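Local atomic coordinates of MtVAO615 (Myceliophthora thermophila, PDB entry 6F72), a protein that probably acts as a secreted flavoprotein oxidase, carrying bicovalently bound FAD that, once reduced, reacts rapidly with molecular oxygen; its substrate is still unknown. Residues Ser272-Gly284 with Asp457-Trp469. Numbering follows the deposited sequence.
Sequences SDLYWALSGGGGG and DKPHPANSLHPAW. With FAD (flavin-adenine dinucleotide), chain E.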
loop_
_atom_site.group_PDB
_atom_site.type_symbol
_atom_site.label_atom_id
_atom_site.label_comp_id
_atom_site.label_asym_id
_atom_site.label_seq_id
_atom_site.Cartn_x
_atom_site.Cartn_y
_atom_site.Cartn_z
ATOM N N SER A 272 14.587 -4.036 -19.777
ATOM C CA SER A 272 14.514 -4.975 -18.657
ATOM C C SER A 272 14.891 -4.332 -17.333
ATOM O O SER A 272 14.404 -4.740 -16.279
ATOM C CB SER A 272 15.391 -6.199 -18.932
ATOM O OG SER A 272 16.743 -5.812 -19.104
ATOM N N ASP A 273 15.760 -3.330 -17.421
ATOM C CA ASP A 273 16.243 -2.594 -16.279
ATOM C C ASP A 273 15.109 -1.755 -15.668
ATOM O O ASP A 273 14.992 -1.677 -14.433
ATOM C CB ASP A 273 17.496 -1.764 -16.636
ATOM C CG ASP A 273 17.274 -0.780 -17.782
ATOM O OD1 ASP A 273 16.239 -0.838 -18.491
ATOM O OD2 ASP A 273 18.166 0.066 -17.992
ATOM N N LEU A 274 14.266 -1.173 -16.531
ATOM C CA LEU A 274 13.038 -0.518 -16.092
ATOM C C LEU A 274 12.041 -1.518 -15.504
ATOM O O LEU A 274 11.421 -1.220 -14.462
ATOM C CB LEU A 274 12.399 0.348 -17.188
ATOM C CG LEU A 274 11.167 1.228 -16.847
ATOM C CD1 LEU A 274 11.421 2.307 -15.787
ATOM C CD2 LEU A 274 10.615 1.874 -18.107
ATOM N N TYR A 275 11.913 -2.690 -16.122
ATOM C CA TYR A 275 11.037 -3.753 -15.601
ATOM C C TYR A 275 11.458 -4.137 -14.164
ATOM O O TYR A 275 10.605 -4.337 -13.291
ATOM C CB TYR A 275 10.995 -4.994 -16.539
ATOM C CG TYR A 275 10.390 -6.208 -15.861
ATOM C CD1 TYR A 275 11.192 -7.078 -15.094
ATOM C CD2 TYR A 275 9.021 -6.471 -15.931
ATOM C CE1 TYR A 275 10.637 -8.156 -14.418
ATOM C CE2 TYR A 275 8.458 -7.562 -15.268
ATOM C CZ TYR A 275 9.269 -8.396 -14.512
ATOM O OH TYR A 275 8.747 -9.483 -13.840
ATOM N N TRP A 276 12.777 -4.246 -13.964
ATOM C CA TRP A 276 13.399 -4.618 -12.693
ATOM C C TRP A 276 13.057 -3.593 -11.561
ATOM O O TRP A 276 12.550 -3.988 -10.500
ATOM C CB TRP A 276 14.909 -4.770 -12.908
ATOM C CG TRP A 276 15.697 -5.180 -11.700
ATOM C CD1 TRP A 276 15.949 -6.460 -11.282
ATOM C CD2 TRP A 276 16.383 -4.315 -10.786
ATOM N NE1 TRP A 276 16.722 -6.444 -10.133
ATOM C CE2 TRP A 276 17.013 -5.146 -9.812
ATOM C CE3 TRP A 276 16.527 -2.921 -10.684
ATOM C CZ2 TRP A 276 17.774 -4.628 -8.749
ATOM C CZ3 TRP A 276 17.284 -2.396 -9.612
ATOM C CH2 TRP A 276 17.890 -3.257 -8.657
ATOM N N ALA A 277 13.323 -2.306 -11.836
ATOM C CA ALA A 277 13.026 -1.170 -10.970
ATOM C C ALA A 277 11.551 -1.054 -10.629
ATOM O O ALA A 277 11.222 -0.868 -9.467
ATOM C CB ALA A 277 13.535 0.133 -11.580
ATOM N N LEU A 278 10.672 -1.174 -11.632
ATOM C CA LEU A 278 9.227 -1.090 -11.409
ATOM C C LEU A 278 8.636 -2.256 -10.603
ATOM O O LEU A 278 7.580 -2.105 -9.976
ATOM C CB LEU A 278 8.455 -0.905 -12.723
ATOM C CG LEU A 278 8.468 0.450 -13.436
ATOM C CD1 LEU A 278 7.946 0.251 -14.853
ATOM C CD2 LEU A 278 7.634 1.519 -12.719
ATOM N N SER A 279 9.310 -3.402 -10.624
ATOM C CA SER A 279 8.827 -4.608 -9.953
ATOM C C SER A 279 9.401 -4.697 -8.517
ATOM O O SER A 279 10.267 -5.546 -8.217
ATOM C CB SER A 279 9.195 -5.854 -10.792
ATOM O OG SER A 279 8.605 -5.850 -12.090
ATOM N N GLY A 280 8.929 -3.812 -7.640
ATOM C CA GLY A 280 9.373 -3.794 -6.235
ATOM C C GLY A 280 10.232 -2.611 -5.831
ATOM O O GLY A 280 10.503 -2.436 -4.631
ATOM N N GLY A 281 10.625 -1.773 -6.794
ATOM C CA GLY A 281 11.426 -0.569 -6.522
ATOM C C GLY A 281 10.637 0.661 -6.069
ATOM O O GLY A 281 11.225 1.728 -5.845
ATOM N N GLY A 282 9.319 0.520 -5.968
ATOM C CA GLY A 282 8.435 1.613 -5.548
ATOM C C GLY A 282 7.793 2.425 -6.668
ATOM O O GLY A 282 8.414 2.696 -7.701
ATOM N N GLY A 283 6.552 2.849 -6.425
ATOM C CA GLY A 283 5.773 3.660 -7.370
ATOM C C GLY A 283 6.173 5.114 -7.466
ATOM O O GLY A 283 6.816 5.652 -6.563
ATOM N N GLY A 284 5.791 5.753 -8.573
ATOM C CA GLY A 284 5.804 7.208 -8.669
ATOM C C GLY A 284 7.148 7.865 -8.883
ATOM O O GLY A 284 7.265 9.092 -8.806
ATOM N N ASP A 457 12.308 -19.105 -3.089
ATOM C CA ASP A 457 12.446 -20.317 -3.941
ATOM C C ASP A 457 11.198 -20.702 -4.770
ATOM O O ASP A 457 10.914 -21.882 -5.034
ATOM C CB ASP A 457 12.986 -21.508 -3.120
ATOM C CG ASP A 457 14.266 -21.166 -2.365
ATOM O OD1 ASP A 457 15.240 -20.696 -3.004
ATOM O OD2 ASP A 457 14.293 -21.364 -1.130
ATOM N N LYS A 458 10.455 -19.676 -5.159
ATOM C CA LYS A 458 9.416 -19.790 -6.168
ATOM C C LYS A 458 9.934 -19.121 -7.430
ATOM O O LYS A 458 10.695 -18.143 -7.349
ATOM C CB LYS A 458 8.166 -19.074 -5.716
ATOM C CG LYS A 458 7.482 -19.723 -4.540
ATOM C CD LYS A 458 6.543 -18.711 -3.923
ATOM C CE LYS A 458 5.565 -19.422 -3.025
ATOM N NZ LYS A 458 6.170 -19.729 -1.703
ATOM N N PRO A 459 9.534 -19.635 -8.606
ATOM C CA PRO A 459 10.071 -19.036 -9.824
ATOM C C PRO A 459 9.400 -17.691 -10.091
ATOM O O PRO A 459 8.181 -17.583 -9.979
ATOM C CB PRO A 459 9.710 -20.059 -10.921
ATOM C CG PRO A 459 9.130 -21.252 -10.207
ATOM C CD PRO A 459 8.599 -20.735 -8.908
ATOM N N HIS A 460 10.209 -16.682 -10.393
ATOM C CA HIS A 460 9.737 -15.365 -10.812
ATOM C C HIS A 460 10.895 -14.776 -11.612
ATOM O O HIS A 460 12.023 -15.206 -11.418
ATOM C CB HIS A 460 9.423 -14.478 -9.576
ATOM C CG HIS A 460 10.614 -14.241 -8.704
ATOM N ND1 HIS A 460 11.518 -13.231 -8.943
ATOM C CD2 HIS A 460 11.098 -14.934 -7.645
ATOM C CE1 HIS A 460 12.496 -13.295 -8.060
ATOM N NE2 HIS A 460 12.258 -14.313 -7.251
ATOM N N PRO A 461 10.638 -13.798 -12.503
ATOM C CA PRO A 461 11.763 -13.082 -13.127
ATOM C C PRO A 461 12.572 -12.270 -12.117
ATOM O O PRO A 461 12.044 -11.910 -11.041
ATOM C CB PRO A 461 11.068 -12.109 -14.085
ATOM C CG PRO A 461 9.732 -12.724 -14.358
ATOM C CD PRO A 461 9.341 -13.348 -13.051
ATOM N N ALA A 462 13.819 -11.955 -12.476
ATOM C CA ALA A 462 14.632 -11.007 -11.715
ATOM C C ALA A 462 13.847 -9.700 -11.482
ATOM O O ALA A 462 13.218 -9.164 -12.398
ATOM C CB ALA A 462 15.937 -10.719 -12.426
ATOM N N ASN A 463 13.868 -9.231 -10.240
ATOM C CA ASN A 463 13.222 -7.971 -9.852
ATOM C C ASN A 463 13.986 -7.315 -8.694
ATOM O O ASN A 463 14.957 -7.894 -8.193
ATOM C CB ASN A 463 11.716 -8.156 -9.591
ATOM C CG ASN A 463 11.411 -9.087 -8.438
ATOM O OD1 ASN A 463 11.977 -8.955 -7.347
ATOM N ND2 ASN A 463 10.480 -10.013 -8.656
ATOM N N SER A 464 13.591 -6.099 -8.327
ATOM C CA SER A 464 14.301 -5.300 -7.307
ATOM C C SER A 464 13.767 -5.464 -5.876
ATOM O O SER A 464 14.204 -4.758 -4.950
ATOM C CB SER A 464 14.340 -3.828 -7.710
ATOM O OG SER A 464 13.029 -3.243 -7.730
ATOM N N LEU A 465 12.863 -6.425 -5.699
ATOM C CA LEU A 465 12.270 -6.717 -4.411
ATOM C C LEU A 465 13.346 -6.923 -3.352
ATOM O O LEU A 465 14.284 -7.708 -3.548
ATOM C CB LEU A 465 11.335 -7.921 -4.505
ATOM C CG LEU A 465 10.481 -8.202 -3.272
ATOM C CD1 LEU A 465 9.215 -7.340 -3.261
ATOM C CD2 LEU A 465 10.144 -9.677 -3.155
ATOM N N HIS A 466 13.226 -6.174 -2.255
ATOM C CA HIS A 466 14.187 -6.218 -1.155
ATOM C C HIS A 466 14.444 -7.668 -0.678
ATOM O O HIS A 466 13.488 -8.419 -0.423
ATOM C CB HIS A 466 13.692 -5.332 -0.000
ATOM C CG HIS A 466 14.749 -5.009 1.017
ATOM N ND1 HIS A 466 15.272 -5.954 1.871
ATOM C CD2 HIS A 466 15.379 -3.845 1.317
ATOM C CE1 HIS A 466 16.176 -5.389 2.657
ATOM N NE2 HIS A 466 16.270 -4.113 2.332
ATOM N N PRO A 467 15.734 -8.074 -0.556
ATOM C CA PRO A 467 16.062 -9.451 -0.149
ATOM C C PRO A 467 15.471 -9.915 1.195
ATOM O O PRO A 467 15.232 -11.111 1.365
ATOM C CB PRO A 467 17.592 -9.459 -0.118
ATOM C CG PRO A 467 17.984 -8.023 -0.021
ATOM C CD PRO A 467 16.952 -7.289 -0.820
ATOM N N ALA A 468 15.188 -8.984 2.107
ATOM C CA ALA A 468 14.526 -9.312 3.385
ATOM C C ALA A 468 13.199 -10.040 3.167
ATOM O O ALA A 468 12.822 -10.893 3.962
ATOM C CB ALA A 468 14.317 -8.062 4.242
ATOM N N TRP A 469 12.515 -9.736 2.063
ATOM C CA TRP A 469 11.339 -10.508 1.678
ATOM C C TRP A 469 11.612 -12.018 1.593
ATOM O O TRP A 469 10.789 -12.812 2.041
ATOM C CB TRP A 469 10.766 -10.005 0.364
ATOM C CG TRP A 469 9.977 -8.727 0.450
ATOM C CD1 TRP A 469 10.378 -7.489 0.034
ATOM C CD2 TRP A 469 8.643 -8.566 0.965
ATOM N NE1 TRP A 469 9.365 -6.569 0.231
ATOM C CE2 TRP A 469 8.298 -7.200 0.815
ATOM C CE3 TRP A 469 7.708 -9.444 1.541
ATOM C CZ2 TRP A 469 7.051 -6.683 1.230
ATOM C CZ3 TRP A 469 6.467 -8.938 1.948
ATOM C CH2 TRP A 469 6.150 -7.559 1.791
HETATM P PA FAD E . -1.630 5.673 -4.320
HETATM O O1A FAD E . -1.459 6.521 -3.086
HETATM O O2A FAD E . -2.554 6.212 -5.376
HETATM O O5B FAD E . -0.176 5.404 -4.948
HETATM C C5B FAD E . 0.950 5.072 -4.135
HETATM C C4B FAD E . 2.260 5.461 -4.811
HETATM O O4B FAD E . 2.348 4.827 -6.088
HETATM C C3B FAD E . 2.421 6.947 -5.067
HETATM O O3B FAD E . 3.811 7.250 -4.892
HETATM C C2B FAD E . 2.043 7.133 -6.527
HETATM O O2B FAD E . 2.739 8.230 -7.124
HETATM C C1B FAD E . 2.461 5.805 -7.136
HETATM N N9A FAD E . 1.617 5.348 -8.266
HETATM C C8A FAD E . 0.394 4.785 -8.158
HETATM N N7A FAD E . -0.086 4.443 -9.380
HETATM C C5A FAD E . 0.846 4.781 -10.285
HETATM C C6A FAD E . 0.975 4.694 -11.757
HETATM N N6A FAD E . -0.035 4.170 -12.487
HETATM N N1A FAD E . 2.108 5.162 -12.329
HETATM C C2A FAD E . 3.116 5.694 -11.604
HETATM N N3A FAD E . 3.068 5.798 -10.252
HETATM C C4A FAD E . 1.978 5.368 -9.551
HETATM N N1 FAD E . -0.082 -3.213 1.166
HETATM C C2 FAD E . 0.214 -4.537 1.201
HETATM O O2 FAD E . 1.317 -4.926 0.750
HETATM N N3 FAD E . -0.648 -5.446 1.710
HETATM C C4 FAD E . -1.845 -5.125 2.228
HETATM O O4 FAD E . -2.609 -6.002 2.692
HETATM C C4X FAD E . -2.242 -3.700 2.214
HETATM N N5 FAD E . -3.433 -3.292 2.700
HETATM C C5X FAD E . -3.794 -1.976 2.692
HETATM C C6 FAD E . -5.047 -1.571 3.202
HETATM C C7 FAD E . -5.394 -0.203 3.176
HETATM C C7M FAD E . -6.742 0.212 3.738
HETATM C C8 FAD E . -4.444 0.815 2.596
HETATM C C8M FAD E . -4.764 2.294 2.432
HETATM C C9 FAD E . -3.216 0.392 2.097
HETATM C C9A FAD E . -2.850 -0.957 2.121
HETATM N N10 FAD E . -1.605 -1.371 1.591
HETATM C C10 FAD E . -1.263 -2.739 1.639
HETATM C "C1'" FAD E . -0.661 -0.379 1.081
HETATM C "C2'" FAD E . -0.476 -0.249 -0.401
HETATM O "O2'" FAD E . 0.287 -1.371 -0.841
HETATM C "C3'" FAD E . 0.306 1.045 -0.594
HETATM O "O3'" FAD E . -0.297 2.128 0.146
HETATM C "C4'" FAD E . 0.411 1.413 -2.066
HETATM O "O4'" FAD E . 1.342 2.485 -2.222
HETATM C "C5'" FAD E . -0.957 1.749 -2.665
HETATM O "O5'" FAD E . -0.837 2.189 -4.009
HETATM P P FAD E . -2.093 2.888 -4.726
HETATM O O1P FAD E . -3.313 2.044 -4.492
HETATM O O2P FAD E . -1.617 3.235 -6.118
HETATM O O3P FAD E . -2.229 4.252 -3.872
HETATM O O HOH W 1 9.031 -10.083 -11.066
HETATM O O HOH W 2 11.351 -4.052 -2.425
HETATM O O HOH W 3 13.679 -2.241 -4.178
#
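The side chain of S464 packs onto W276 and hydrogen-bonds to the same residue's carbonyl. S464 CB lies 3.5 Å from the centroid of the indole six-membered ring, only 3° off its normal, a CH-pi contact made squarely over the face. Beyond CB, OG is set between the backbone N and the carbonyl carbon of S464 (chi1 66°), which turns it off the indole to W276 O, to which it donates at 2.9 Å. S464 OG also sits 3.0 Å from G281 N, without a hydrogen bond. S464 N adds a weak bond to W276 O and a second, longer and also weak, to S279 O (3.4 Å).

W276 reaches this place with CG anti to its backbone N (chi1 -179°), and the N463 backbone overlies the same indole, with W276 CD1 3.4 Å from N463 CA. R538 makes a cation-pi contact with this ring system. Replacing W276 by an alanine would probably leave S464 CB without its aromatic floor and open a gap between segment 457-469 and the helix.

One residue earlier in the helix, Y275 directs a ring edge at A462 O, with CE1 3.4 Å away, while its hydroxyl meets P461 CG and is also hydrogen-bonded to V251 O. A water links Y275 OH to N463 ND2, which also hydrogen-bonds D249. N463 OD1 accepts from L465 N at 3.1 Å, closing an Asx turn around S464.

G280 has backbone angles that call for glycine, and a CB there would crowd L465 N. From this turn the chain continues to G283 and G284 in the FAD pocket, beside the adenosine part. The contact thus joins the loop between strand 448-452 and helix 468-471 to helix 272-278 and the glycine turn after it, within the FAD-binding PCMH-type region. Carbonyls at and just beyond the helix end, W276 O and S279 O, both draw on donors of one residue, S464, so cohesion here rests on neutral polar and aromatic contacts, with no salt bridge between the two segments.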